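Long-range contacts in NleB (Escherichia coli, PDB 6E66), which belongs to the SseK/NleB family of bacterial effector proteins and has a fold of the GT-A type: residues A[27-32]-A[295-300]; A[57-62]-A[97-102]; A[86-91]-A[111-116]; A[130-135]-A[168-173]; A[192-197]-A[266-271]. All coordinates share one frame; numbering follows the deposited sequence.

Interaction 1: residues A[27-32]-A[295-300]. Unlike the reference sequence in segment 27-32: Pro27 (reference Val).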
# COMPACT_ATOMS: atom_id res chain seq x y z
N PRO A 27 -16.16 2.12 -19.50
CA PRO A 27 -15.20 3.15 -19.09
C PRO A 27 -14.08 3.32 -20.11
O PRO A 27 -13.61 2.36 -20.72
CB PRO A 27 -14.67 2.64 -17.75
CG PRO A 27 -15.77 1.77 -17.22
CD PRO A 27 -16.36 1.11 -18.44
N SER A 28 -13.65 4.57 -20.27
CA SER A 28 -12.61 4.89 -21.23
C SER A 28 -11.76 6.03 -20.67
O SER A 28 -12.25 6.88 -19.93
CB SER A 28 -13.20 5.28 -22.58
OG SER A 28 -12.22 5.91 -23.40
N PHE A 29 -10.48 6.02 -21.04
CA PHE A 29 -9.60 7.12 -20.71
C PHE A 29 -8.43 7.07 -21.67
O PHE A 29 -7.98 5.98 -22.06
CB PHE A 29 -9.11 7.09 -19.25
CG PHE A 29 -8.28 8.27 -18.89
CD1 PHE A 29 -8.87 9.48 -18.58
CD2 PHE A 29 -6.90 8.20 -18.93
CE1 PHE A 29 -8.11 10.59 -18.30
CE2 PHE A 29 -6.13 9.31 -18.65
CZ PHE A 29 -6.73 10.50 -18.34
N ALA A 30 -7.93 8.25 -22.04
CA ALA A 30 -6.81 8.40 -22.97
C ALA A 30 -7.10 7.74 -24.31
O ALA A 30 -6.19 7.33 -25.03
CB ALA A 30 -5.50 7.87 -22.38
N GLY A 31 -8.39 7.64 -24.65
CA GLY A 31 -8.83 7.00 -25.87
C GLY A 31 -9.09 5.52 -25.75
O GLY A 31 -9.80 4.96 -26.59
N LYS A 32 -8.54 4.86 -24.73
CA LYS A 32 -8.61 3.41 -24.59
C LYS A 32 -9.78 3.01 -23.70
O LYS A 32 -10.10 3.70 -22.73
CB LYS A 32 -7.29 2.88 -24.03
CG LYS A 32 -7.14 1.36 -24.09
CD LYS A 32 -5.71 0.94 -23.76
CE LYS A 32 -5.53 -0.59 -23.84
NZ LYS A 32 -5.31 -1.20 -22.49
N PHE A 295 -2.48 3.84 -17.09
CA PHE A 295 -3.60 4.29 -17.89
C PHE A 295 -3.20 5.28 -18.97
O PHE A 295 -4.07 5.88 -19.59
CB PHE A 295 -4.67 4.87 -16.97
CG PHE A 295 -5.46 3.82 -16.26
CD1 PHE A 295 -6.29 2.96 -16.97
CD2 PHE A 295 -5.36 3.66 -14.88
CE1 PHE A 295 -7.03 1.99 -16.31
CE2 PHE A 295 -6.08 2.69 -14.22
CZ PHE A 295 -6.92 1.86 -14.93
N ASN A 296 -1.89 5.43 -19.21
CA ASN A 296 -1.34 6.32 -20.24
C ASN A 296 -1.73 7.78 -20.01
O ASN A 296 -1.88 8.54 -20.96
CB ASN A 296 -1.75 5.88 -21.64
CG ASN A 296 -1.46 4.44 -21.86
OD1 ASN A 296 -0.35 3.99 -21.60
ND2 ASN A 296 -2.46 3.69 -22.32
N TYR A 297 -1.86 8.17 -18.75
CA TYR A 297 -2.08 9.56 -18.43
C TYR A 297 -0.85 10.37 -18.81
O TYR A 297 0.28 9.89 -18.68
CB TYR A 297 -2.39 9.69 -16.95
CG TYR A 297 -2.65 11.09 -16.48
CD1 TYR A 297 -1.59 11.95 -16.17
CD2 TYR A 297 -3.94 11.55 -16.32
CE1 TYR A 297 -1.82 13.22 -15.72
CE2 TYR A 297 -4.19 12.82 -15.88
CZ TYR A 297 -3.12 13.65 -15.58
OH TYR A 297 -3.36 14.92 -15.14
N SER A 298 -1.06 11.59 -19.29
CA SER A 298 0.03 12.49 -19.65
C SER A 298 -0.43 13.92 -19.41
O SER A 298 -1.54 14.17 -18.95
CB SER A 298 0.46 12.30 -21.10
OG SER A 298 -0.51 12.84 -21.97
N SER A 299 0.46 14.87 -19.71
CA SER A 299 0.16 16.28 -19.51
C SER A 299 -0.93 16.78 -20.46
O SER A 299 -1.53 17.82 -20.20
CB SER A 299 1.43 17.11 -19.71
OG SER A 299 1.94 16.95 -21.02
N LEU A 300 -1.18 16.06 -21.55
CA LEU A 300 -2.27 16.34 -22.47
C LEU A 300 -3.64 16.02 -21.90
O LEU A 300 -4.65 16.37 -22.52
CB LEU A 300 -2.08 15.53 -23.75
CG LEU A 300 -0.87 15.93 -24.58
CD1 LEU A 300 -0.63 14.89 -25.63
CD2 LEU A 300 -1.08 17.31 -25.18
O HOH W 1 -5.86 4.50 -21.06
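Phe29 reaches from the edge of a small sheet to Phe295 and Tyr297, in the loop that follows helix 282-294. Its CB starts the side chain toward that loop, and CG lies anti to the backbone N (chi1 -176°). This sets the ring against the loop backbone. CD2 comes first and meets Phe295 O at 3.7 Å, with the oxygen at the ring edge and near the ring plane. CE2 follows, 3.9 Å from Tyr297 CD2 and close to Tyr297 CA. At the tip, Phe29 CZ makes the closer ring contact, 3.6 Å from Tyr297 CD2. The two side chains meet at a slant.

Ala30 adds a methyl group, its CB lying 3.7 Å from Phe295 O. No direct hydrogen bond joins the segments. One water does, donating to Phe29 O at 2.8 Å and to Phe295 O at 2.7 Å, so it bridges the two carbonyls; Phe29 O also accepts from Lys32 N.

Phe29 to Lys32 form a type I' turn. It links strand 28-29 to strand 32-39, its antiparallel neighbour. On the other side, Asn296 has positive phi and is the C-prime residue of a Schellman motif that ends helix 282-294. The rings of His301, Phe306 and Phe309 also meet Phe29. The contact sets the end of strand 28-29 and its turn against the loop that leaves helix 282-294.

Interaction 2: residues A[57-62]-A[97-102]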
# COMPACT_ATOMS: atom_id res chain seq x y z
N TYR A 57 1.46 4.08 24.38
CA TYR A 57 0.13 3.62 24.75
C TYR A 57 0.14 3.11 26.18
O TYR A 57 1.08 2.42 26.59
CB TYR A 57 -0.36 2.53 23.79
CG TYR A 57 -0.65 3.06 22.40
CD1 TYR A 57 0.37 3.21 21.47
CD2 TYR A 57 -1.94 3.44 22.03
CE1 TYR A 57 0.12 3.71 20.20
CE2 TYR A 57 -2.20 3.95 20.76
CZ TYR A 57 -1.16 4.08 19.85
OH TYR A 57 -1.39 4.57 18.59
N GLU A 58 -0.88 3.48 26.94
CA GLU A 58 -0.99 2.97 28.30
C GLU A 58 -1.08 1.45 28.28
O GLU A 58 -1.54 0.85 27.30
CB GLU A 58 -2.21 3.58 29.00
CG GLU A 58 -3.39 2.64 29.15
CD GLU A 58 -4.54 3.23 29.97
OE1 GLU A 58 -5.72 2.99 29.62
OE2 GLU A 58 -4.26 3.93 30.98
N LYS A 59 -0.62 0.83 29.36
CA LYS A 59 -0.63 -0.63 29.46
C LYS A 59 -2.05 -1.18 29.35
O LYS A 59 -3.01 -0.58 29.85
CB LYS A 59 0.01 -1.08 30.77
CG LYS A 59 1.54 -1.31 30.71
CD LYS A 59 2.34 -0.08 30.22
CE LYS A 59 3.84 -0.40 30.03
NZ LYS A 59 4.70 0.82 29.78
N GLY A 60 -2.20 -2.31 28.64
CA GLY A 60 -3.49 -2.94 28.44
C GLY A 60 -4.28 -2.49 27.22
O GLY A 60 -5.34 -3.06 26.95
N GLU A 61 -3.81 -1.49 26.47
CA GLU A 61 -4.50 -1.01 25.28
C GLU A 61 -3.85 -1.57 24.01
O GLU A 61 -2.62 -1.59 23.90
CB GLU A 61 -4.52 0.52 25.22
CG GLU A 61 -5.09 1.19 26.46
CD GLU A 61 -6.49 0.70 26.83
OE1 GLU A 61 -7.48 1.23 26.27
OE2 GLU A 61 -6.59 -0.24 27.66
N VAL A 62 -4.69 -2.02 23.08
CA VAL A 62 -4.30 -2.30 21.70
C VAL A 62 -3.61 -1.06 21.15
O VAL A 62 -4.22 0.02 21.13
CB VAL A 62 -5.54 -2.68 20.85
CG1 VAL A 62 -5.20 -2.74 19.35
CG2 VAL A 62 -6.15 -3.99 21.34
N THR A 97 5.46 -4.68 22.22
CA THR A 97 5.86 -5.53 23.33
C THR A 97 5.02 -6.81 23.38
O THR A 97 3.98 -6.93 22.73
CB THR A 97 5.70 -4.78 24.64
OG1 THR A 97 4.34 -4.32 24.74
CG2 THR A 97 6.64 -3.57 24.68
N TYR A 98 5.48 -7.77 24.19
CA TYR A 98 4.72 -8.99 24.42
C TYR A 98 3.29 -8.68 24.85
O TYR A 98 2.34 -9.32 24.39
CB TYR A 98 5.40 -9.87 25.47
CG TYR A 98 4.56 -11.06 25.86
CD1 TYR A 98 3.64 -10.98 26.91
CD2 TYR A 98 4.66 -12.27 25.18
CE1 TYR A 98 2.86 -12.05 27.26
CE2 TYR A 98 3.87 -13.35 25.52
CZ TYR A 98 2.97 -13.24 26.55
OH TYR A 98 2.18 -14.30 26.92
N GLU A 99 3.13 -7.72 25.76
CA GLU A 99 1.80 -7.36 26.25
C GLU A 99 0.93 -6.80 25.13
O GLU A 99 -0.26 -7.11 25.03
CB GLU A 99 1.93 -6.35 27.40
CG GLU A 99 0.63 -6.03 28.16
CD GLU A 99 0.89 -5.33 29.51
OE1 GLU A 99 2.03 -4.84 29.74
OE2 GLU A 99 -0.04 -5.28 30.35
N GLN A 100 1.52 -5.96 24.27
CA GLN A 100 0.74 -5.40 23.17
C GLN A 100 0.35 -6.49 22.16
O GLN A 100 -0.81 -6.56 21.74
CB GLN A 100 1.51 -4.26 22.52
CG GLN A 100 1.42 -2.98 23.35
CD GLN A 100 2.48 -1.96 23.00
OE1 GLN A 100 3.48 -2.28 22.35
NE2 GLN A 100 2.28 -0.72 23.44
N LYS A 101 1.29 -7.37 21.81
CA LYS A 101 0.95 -8.51 20.94
C LYS A 101 -0.16 -9.36 21.54
O LYS A 101 -1.00 -9.90 20.81
CB LYS A 101 2.20 -9.36 20.67
CG LYS A 101 3.05 -8.88 19.48
CD LYS A 101 4.54 -8.89 19.79
CE LYS A 101 5.11 -10.30 19.95
NZ LYS A 101 5.38 -10.98 18.63
N LYS A 102 -0.18 -9.51 22.88
CA LYS A 102 -1.28 -10.24 23.50
C LYS A 102 -2.57 -9.43 23.50
O LYS A 102 -3.66 -10.00 23.37
CB LYS A 102 -0.91 -10.67 24.94
CG LYS A 102 -1.56 -12.00 25.31
CD LYS A 102 -0.84 -12.71 26.45
CE LYS A 102 -1.80 -13.43 27.38
NZ LYS A 102 -1.18 -14.64 28.11
O HOH W 2 -0.33 -0.97 25.18
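Glu58 to Glu61 form a type II turn, with Gly60 at positive phi, and this turn faces Glu99 and Gln100 in the first turn of helix 98-110. No direct hydrogen bond crosses between them.

A water does the joining. It donates to Glu58 O at 3.0 Å and to Glu61 O at 2.7 Å, and it accepts from Gln100 NE2 at 3.1 Å. The same NE2 also donates to Pro54 O, so NE2 is held by the water and by Pro54 O. The other end of the amide serves the helix. Gln100 OE1 accepts from Thr97 N at 3.1 Å, with an N-H...O angle of 165°. In return Gln100 N donates to Thr97 OG1 at 3.3 Å. These two bonds make a capping box at the start of the helix. The turn therefore meets a side chain whose rotation is held from both ends. Tyr57 CB lies beside the amide, while Tyr57 OH bonds to Glu51.

Glu99 reaches out with CG anti to its own N (chi1 -171°) and an extended chain. Its OE1 comes within 3.7 Å of Lys59 CG, the two side chains crossing at about a right angle. This is not a salt bridge, as Lys59 NZ stays 6.3 Å from Glu99 OE1. Any attraction between these charges is probably modest at this surface.

The loop between strand 45-50 and helix 72-82 is thus laid against the N-terminal end of helix 98-110. Val62 continues the packing along that helix, on Glu103, Phe104 and Leu107.

Interaction 3: residues A[86-91]-A[111-116]. Unlike the reference sequence in segment 111-116: Ala115 (reference Lys).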
# COMPACT_ATOMS: atom_id res chain seq x y z
N ARG A 86 -17.14 -10.80 5.69
CA ARG A 86 -15.80 -10.59 5.16
C ARG A 86 -14.77 -10.76 6.27
O ARG A 86 -15.10 -10.78 7.45
CB ARG A 86 -15.66 -9.19 4.55
CG ARG A 86 -16.59 -8.91 3.39
CD ARG A 86 -16.34 -7.52 2.84
NE ARG A 86 -17.45 -7.01 2.05
CZ ARG A 86 -17.41 -6.85 0.73
NH1 ARG A 86 -16.32 -7.17 0.05
NH2 ARG A 86 -18.47 -6.37 0.09
N ILE A 87 -13.51 -10.88 5.86
CA ILE A 87 -12.37 -10.79 6.76
C ILE A 87 -11.86 -9.36 6.71
O ILE A 87 -11.73 -8.78 5.63
CB ILE A 87 -11.28 -11.81 6.39
CG1 ILE A 87 -11.79 -13.23 6.58
CG2 ILE A 87 -10.05 -11.61 7.24
CD1 ILE A 87 -12.57 -13.81 5.38
N ILE A 88 -11.62 -8.77 7.88
CA ILE A 88 -11.05 -7.44 8.00
C ILE A 88 -9.64 -7.63 8.53
O ILE A 88 -9.45 -8.05 9.68
CB ILE A 88 -11.88 -6.52 8.92
CG1 ILE A 88 -13.10 -5.95 8.19
CG2 ILE A 88 -11.02 -5.38 9.46
CD1 ILE A 88 -14.15 -6.98 7.86
N GLY A 89 -8.66 -7.37 7.68
CA GLY A 89 -7.28 -7.47 8.09
C GLY A 89 -6.78 -6.10 8.51
O GLY A 89 -7.30 -5.08 8.08
N VAL A 90 -5.79 -6.10 9.40
CA VAL A 90 -5.05 -4.89 9.76
C VAL A 90 -3.59 -5.27 9.64
O VAL A 90 -3.11 -6.12 10.40
CB VAL A 90 -5.37 -4.37 11.17
CG1 VAL A 90 -4.78 -2.99 11.36
CG2 VAL A 90 -6.90 -4.34 11.43
N LEU A 91 -2.88 -4.69 8.67
CA LEU A 91 -1.44 -4.88 8.56
C LEU A 91 -0.75 -3.94 9.54
O LEU A 91 -0.90 -2.71 9.43
CB LEU A 91 -0.98 -4.61 7.14
CG LEU A 91 0.51 -4.74 6.83
CD1 LEU A 91 0.90 -6.19 6.76
CD2 LEU A 91 0.77 -4.04 5.49
N HIS A 111 -13.56 -10.23 18.29
CA HIS A 111 -14.14 -10.15 16.95
C HIS A 111 -13.43 -11.14 16.03
O HIS A 111 -12.34 -10.87 15.54
CB HIS A 111 -14.03 -8.74 16.40
CG HIS A 111 -14.31 -7.67 17.41
ND1 HIS A 111 -13.38 -7.29 18.36
CD2 HIS A 111 -15.39 -6.89 17.60
CE1 HIS A 111 -13.89 -6.33 19.10
NE2 HIS A 111 -15.11 -6.06 18.66
N GLN A 112 -14.08 -12.27 15.75
CA GLN A 112 -13.42 -13.41 15.13
C GLN A 112 -13.27 -13.29 13.60
O GLN A 112 -12.87 -14.26 12.95
CB GLN A 112 -14.15 -14.71 15.49
CG GLN A 112 -13.93 -15.18 16.94
CD GLN A 112 -12.64 -16.00 17.12
OE1 GLN A 112 -11.83 -16.13 16.20
NE2 GLN A 112 -12.45 -16.55 18.32
N ASN A 113 -13.57 -12.14 13.00
CA ASN A 113 -13.22 -11.94 11.59
C ASN A 113 -12.19 -10.84 11.40
O ASN A 113 -12.00 -10.37 10.27
CB ASN A 113 -14.47 -11.65 10.76
CG ASN A 113 -15.20 -10.43 11.23
OD1 ASN A 113 -15.10 -10.06 12.40
ND2 ASN A 113 -15.93 -9.79 10.33
N ILE A 114 -11.53 -10.40 12.46
CA ILE A 114 -10.43 -9.45 12.39
C ILE A 114 -9.14 -10.23 12.40
O ILE A 114 -8.89 -11.02 13.33
CB ILE A 114 -10.46 -8.44 13.54
CG1 ILE A 114 -11.65 -7.51 13.41
CG2 ILE A 114 -9.16 -7.64 13.59
CD1 ILE A 114 -11.72 -6.49 14.50
N ALA A 115 -8.31 -10.04 11.39
CA ALA A 115 -7.01 -10.67 11.32
C ALA A 115 -5.96 -9.59 11.51
O ALA A 115 -5.96 -8.58 10.80
CB ALA A 115 -6.83 -11.39 9.98
N ILE A 116 -5.08 -9.78 12.49
CA ILE A 116 -3.96 -8.89 12.71
C ILE A 116 -2.75 -9.51 12.03
O ILE A 116 -2.31 -10.60 12.41
CB ILE A 116 -3.68 -8.66 14.20
CG1 ILE A 116 -4.86 -7.94 14.84
CG2 ILE A 116 -2.39 -7.87 14.39
CD1 ILE A 116 -5.06 -6.53 14.32
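Asn113, just ahead of strand 114-118, lies beside Ile88 of strand 88-93, and the two side chains point the same way. Ile88 CD1 lies 4.1 Å from Asn113 ND2. The amide is turned toward the other segment: ND2 donates to Arg86 O at 3.2 Å, nearly along the C=O axis, and this acceptor lies in the amide plane. CG of Asn113 takes the crowded position between the backbone N and the carbonyl carbon (chi1 59°), which leaves ND2 facing Arg86 O. ND2 also donates to Ala80 O of helix 72-82, so two carbonyls grip it.

Val90 and Ile116 repeat the side-by-side pairing further on. Ile116 CD1 bends over to Val90 CB at 3.8 Å. Ile88, Val90, Ile114 and Ile116 share one face of the sheet, and Ile76 and Ala80 of helix 72-82 cover it. Ala115 points to the other face, where its CB meets Ile87 CG2 at 4.2 Å.

The backbones are tied by a parallel ladder. Ile88 N donates to Asn113 O at 2.9 Å, with an N-H...O angle of 170°. Ala115 N donates to Ile88 O at 2.9 Å, and Val90 N to Ala115 O at the same length. The two short strand axes make an angle of 20°.

Strand 88-93, helix 98-110 and strand 114-118 form a beta-alpha-beta unit. Such units build the Rossmann-like sheet of GT-A folds, and here strand 114-118 is one of the two edge strands of the mixed sheet.

Interaction 4: residues A[130-135]-A[168-173]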
# COMPACT_ATOMS: atom_id res chain seq x y z
N LYS A 130 17.78 -5.07 -5.25
CA LYS A 130 18.96 -4.55 -4.50
C LYS A 130 19.02 -3.03 -4.67
O LYS A 130 18.79 -2.55 -5.80
CB LYS A 130 20.25 -5.20 -5.01
CG LYS A 130 20.50 -6.62 -4.52
CD LYS A 130 21.67 -7.29 -5.21
CE LYS A 130 21.89 -8.72 -4.75
NZ LYS A 130 22.53 -8.77 -3.42
N LEU A 131 19.31 -2.30 -3.59
CA LEU A 131 19.43 -0.82 -3.64
C LEU A 131 20.59 -0.46 -4.57
O LEU A 131 20.45 0.50 -5.35
CB LEU A 131 19.69 -0.31 -2.22
CG LEU A 131 18.63 0.64 -1.64
CD1 LEU A 131 17.30 0.45 -2.34
CD2 LEU A 131 18.49 0.44 -0.14
N SER A 132 21.69 -1.22 -4.47
CA SER A 132 22.90 -1.00 -5.30
C SER A 132 22.56 -1.04 -6.80
O SER A 132 23.12 -0.21 -7.54
CB SER A 132 23.99 -1.99 -4.96
OG SER A 132 23.49 -3.32 -4.98
N ASP A 133 21.67 -1.94 -7.23
CA ASP A 133 21.36 -1.99 -8.66
C ASP A 133 20.57 -0.76 -9.10
O ASP A 133 20.74 -0.28 -10.23
CB ASP A 133 20.58 -3.25 -8.99
CG ASP A 133 21.46 -4.51 -9.03
OD1 ASP A 133 22.67 -4.41 -9.37
OD2 ASP A 133 20.91 -5.58 -8.69
N ILE A 134 19.68 -0.24 -8.25
CA ILE A 134 18.96 0.99 -8.61
C ILE A 134 19.95 2.14 -8.76
O ILE A 134 19.88 2.90 -9.73
CB ILE A 134 17.88 1.34 -7.57
CG1 ILE A 134 16.93 0.16 -7.37
CG2 ILE A 134 17.13 2.64 -7.98
CD1 ILE A 134 16.05 0.36 -6.18
N TYR A 135 20.90 2.27 -7.81
CA TYR A 135 21.87 3.36 -7.91
C TYR A 135 22.81 3.15 -9.09
O TYR A 135 23.12 4.11 -9.82
CB TYR A 135 22.67 3.51 -6.63
CG TYR A 135 21.86 3.72 -5.37
CD1 TYR A 135 20.73 4.50 -5.38
CD2 TYR A 135 22.23 3.12 -4.18
CE1 TYR A 135 19.98 4.71 -4.22
CE2 TYR A 135 21.50 3.31 -3.02
CZ TYR A 135 20.36 4.10 -3.05
OH TYR A 135 19.63 4.28 -1.89
N GLY A 168 24.75 -5.91 4.39
CA GLY A 168 23.67 -6.86 4.56
C GLY A 168 22.26 -6.31 4.44
O GLY A 168 21.31 -7.07 4.63
N LYS A 169 22.07 -5.02 4.14
CA LYS A 169 20.74 -4.45 3.97
C LYS A 169 20.56 -3.85 2.57
O LYS A 169 19.86 -2.85 2.39
CB LYS A 169 20.46 -3.41 5.05
CG LYS A 169 20.62 -4.02 6.46
CD LYS A 169 20.22 -3.05 7.55
CE LYS A 169 20.32 -3.70 8.92
NZ LYS A 169 20.23 -2.67 9.99
N ASP A 170 21.21 -4.45 1.58
CA ASP A 170 21.13 -3.96 0.21
C ASP A 170 19.83 -4.48 -0.40
O ASP A 170 19.80 -5.42 -1.20
CB ASP A 170 22.36 -4.41 -0.57
CG ASP A 170 22.47 -3.72 -1.93
OD1 ASP A 170 21.59 -2.90 -2.28
OD2 ASP A 170 23.42 -4.06 -2.66
N SER A 171 18.73 -3.82 -0.03
CA SER A 171 17.39 -4.30 -0.34
C SER A 171 16.45 -3.11 -0.31
O SER A 171 16.37 -2.41 0.69
CB SER A 171 16.91 -5.36 0.67
OG SER A 171 15.48 -5.43 0.69
N LEU A 172 15.72 -2.92 -1.40
CA LEU A 172 14.72 -1.86 -1.45
C LEU A 172 13.71 -2.01 -0.31
O LEU A 172 13.40 -1.04 0.40
CB LEU A 172 14.01 -1.88 -2.81
CG LEU A 172 12.85 -0.89 -2.99
CD1 LEU A 172 13.38 0.53 -3.07
CD2 LEU A 172 12.10 -1.25 -4.24
N ILE A 173 13.20 -3.22 -0.11
CA ILE A 173 12.17 -3.46 0.88
C ILE A 173 12.72 -3.33 2.30
O ILE A 173 12.07 -2.73 3.17
CB ILE A 173 11.54 -4.85 0.66
CG1 ILE A 173 10.78 -4.86 -0.66
CG2 ILE A 173 10.63 -5.24 1.84
CD1 ILE A 173 10.24 -6.23 -1.05
O HOH W 3 24.23 -6.94 -2.48
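The carboxylate of Asp170 turns its oxygens to the start of helix 131-143, where Ser132 meets both. Asp170 OD1 uses its syn lone pair, on the side of the other oxygen, to accept from Ser132 N at 2.8 Å; the N-H...O angle is 163°. OD2 receives Ser132 OG at 2.4 Å. That length is very short, so the exact value is doubtful. Leu131 N also lies close to Asp170 OD1, at 2.7 Å. Within helix 131-143, the Tyr135 ring has Leu131 O over one face, 3.4 Å above the plane and offset toward the rim.

Asp170 CG stands anti to the backbone N (chi1 -169°), which swings the carboxylate across to the helix end. A negative group beside the N-terminal N-H groups would probably be stabilised by them. Lys130 adds a water-mediated link. The water accepts from Lys130 NZ at 2.7 Å and donates to Asp170 OD2 at 3.0 Å.

Behind the polar part lies an apolar patch. Leu131 CD1 rests 4.0 Å from Leu172 CD1. The same Leu172 CD1 meets Ile134 CD1, their side chains crossing at about a right angle. Leu131 CD2 covers Ser171 O.

Two helix starts meet here. Lys130 is the N-cap of helix 131-143 and Ser171 that of helix 172-178; Ser171 OG bonds to Glu174 N and to Asp128. Ser132 also touches Leu162 of helix 152-163, and Leu172 packs on Phe187 of helix 182-195.

Interaction 5: residues A[192-197]-A[266-271]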
# COMPACT_ATOMS: atom_id res chain seq x y z
N ALA A 192 1.18 -4.30 0.17
CA ALA A 192 0.09 -5.11 0.71
C ALA A 192 -1.03 -5.25 -0.31
O ALA A 192 -1.63 -6.32 -0.45
CB ALA A 192 -0.44 -4.52 2.01
N ILE A 193 -1.30 -4.18 -1.07
CA ILE A 193 -2.38 -4.25 -2.04
C ILE A 193 -1.99 -5.10 -3.25
O ILE A 193 -2.84 -5.77 -3.86
CB ILE A 193 -2.80 -2.83 -2.42
CG1 ILE A 193 -3.33 -2.11 -1.18
CG2 ILE A 193 -3.85 -2.87 -3.55
CD1 ILE A 193 -3.58 -0.65 -1.41
N LEU A 194 -0.70 -5.08 -3.62
CA LEU A 194 -0.17 -6.07 -4.56
C LEU A 194 -0.49 -7.48 -4.10
O LEU A 194 -0.98 -8.31 -4.88
CB LEU A 194 1.34 -5.90 -4.68
CG LEU A 194 2.03 -5.34 -5.93
CD1 LEU A 194 1.10 -4.96 -7.04
CD2 LEU A 194 3.03 -4.22 -5.62
N LYS A 195 -0.22 -7.78 -2.83
CA LYS A 195 -0.47 -9.13 -2.34
C LYS A 195 -1.96 -9.42 -2.28
O LYS A 195 -2.38 -10.55 -2.56
CB LYS A 195 0.19 -9.33 -0.96
CG LYS A 195 1.69 -9.59 -1.06
CD LYS A 195 2.26 -10.19 0.20
CE LYS A 195 1.88 -11.67 0.36
NZ LYS A 195 2.98 -12.54 -0.21
N ALA A 196 -2.77 -8.41 -1.92
CA ALA A 196 -4.23 -8.51 -1.79
C ALA A 196 -4.65 -9.82 -1.12
O ALA A 196 -4.22 -10.11 0.01
CB ALA A 196 -4.91 -8.32 -3.16
N GLY A 197 -5.44 -10.64 -1.82
CA GLY A 197 -5.92 -11.89 -1.22
C GLY A 197 -4.81 -12.77 -0.67
O GLY A 197 -4.95 -13.37 0.39
N ALA A 266 -1.62 -2.09 -12.44
CA ALA A 266 -1.48 -0.66 -12.17
C ALA A 266 -0.64 -0.41 -10.92
O ALA A 266 -0.03 0.66 -10.81
CB ALA A 266 -2.86 0.01 -12.05
N LEU A 267 -0.58 -1.37 -10.00
CA LEU A 267 0.34 -1.24 -8.88
C LEU A 267 1.74 -1.75 -9.21
O LEU A 267 2.73 -1.22 -8.68
CB LEU A 267 -0.24 -1.97 -7.66
CG LEU A 267 -1.48 -1.39 -6.96
CD1 LEU A 267 -1.43 0.11 -6.84
CD2 LEU A 267 -2.74 -1.78 -7.65
N LEU A 268 1.85 -2.74 -10.09
CA LEU A 268 3.17 -3.15 -10.58
C LEU A 268 3.86 -2.02 -11.33
O LEU A 268 5.09 -1.93 -11.30
CB LEU A 268 3.03 -4.37 -11.47
CG LEU A 268 2.50 -5.64 -10.80
CD1 LEU A 268 2.33 -6.76 -11.84
CD2 LEU A 268 3.43 -6.07 -9.67
N ALA A 269 3.10 -1.14 -12.01
CA ALA A 269 3.70 0.02 -12.67
C ALA A 269 4.39 0.91 -11.65
O ALA A 269 5.47 1.44 -11.91
CB ALA A 269 2.65 0.82 -13.43
N GLY A 270 3.81 1.06 -10.47
CA GLY A 270 4.42 1.91 -9.47
C GLY A 270 5.65 1.26 -8.86
O GLY A 270 6.65 1.93 -8.61
N LEU A 271 5.56 -0.05 -8.58
CA LEU A 271 6.73 -0.83 -8.18
C LEU A 271 7.88 -0.64 -9.15
O LEU A 271 9.04 -0.47 -8.74
CB LEU A 271 6.37 -2.32 -8.12
CG LEU A 271 6.96 -3.27 -7.07
CD1 LEU A 271 7.12 -4.68 -7.61
CD2 LEU A 271 8.21 -2.77 -6.41
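Leu267, which packs against Leu194, has a backbone O that two N-H groups share. Leu271 N donates to Leu267 O at 3.1 Å, as expected within a helix, and Gly270 N adds a weak bond to it. No hydrogen bond links the two segments. The contact between them is apolar.

Leu194 carries most of it. Its CD1 methyl comes to 3.3 Å from Leu267 CB, tighter than usual for two carbons. The same CD1 lies 3.7 Å from Leu268 CD2, so one methyl is held between two successive residues of helix 265-274. The other branch, Leu194 CD2, faces Leu271 CG at 4.3 Å. Leu194 and Leu267 run past each other in opposite directions, whereas Leu194 and Leu268 are inclined to one another. The Leu194 torsions are unusual (chi1 -109°, chi2 0°), with CD1 nearly eclipsed. The very close approach should therefore be read with caution.

The contact joins two helices in the interior of the GT-A-type fold, next to the mixed sheet. Ile193 touches Ile257 and Val259 of strand 256-259, and Leu267 also reaches Val259, as well as Ile239 of strand 239-242. Ile193 CG2 closes this side with Leu267 CD2 at 4.4 Å. Tyr127 lies against both Leu194 and Leu271.

Helix 182-195 ends beside the contact. Ala196 N still donates to Ala192 O at 2.8 Å, but Ala196 itself leaves the helix with positive phi. Leu267 also packs on Leu287 of helix 282-294.

In the fold
Interaction 1 closes a loop of the chain that contains the other four. Interactions 2 and 3 alternate along the sequence and share the beta-alpha-beta unit of strand 88-93, helix 98-110 and strand 114-118; their centres are 18 Å apart. Interactions 4 and 5 follow in series, linked by helices 172-178 and 182-195. Interaction 5 lies nearest the middle of the chain, with its centre about 20 Å from those of interactions 1, 3 and 4. It touches interaction 3 through Leu91 CD2 and Ala192 CB, 3.7 Å apart. Interactions 1 and 2 fasten peripheral loops on opposite sides of the chain centre, 48 Å between centres, while 3 and 5 lie in or against the central mixed sheet.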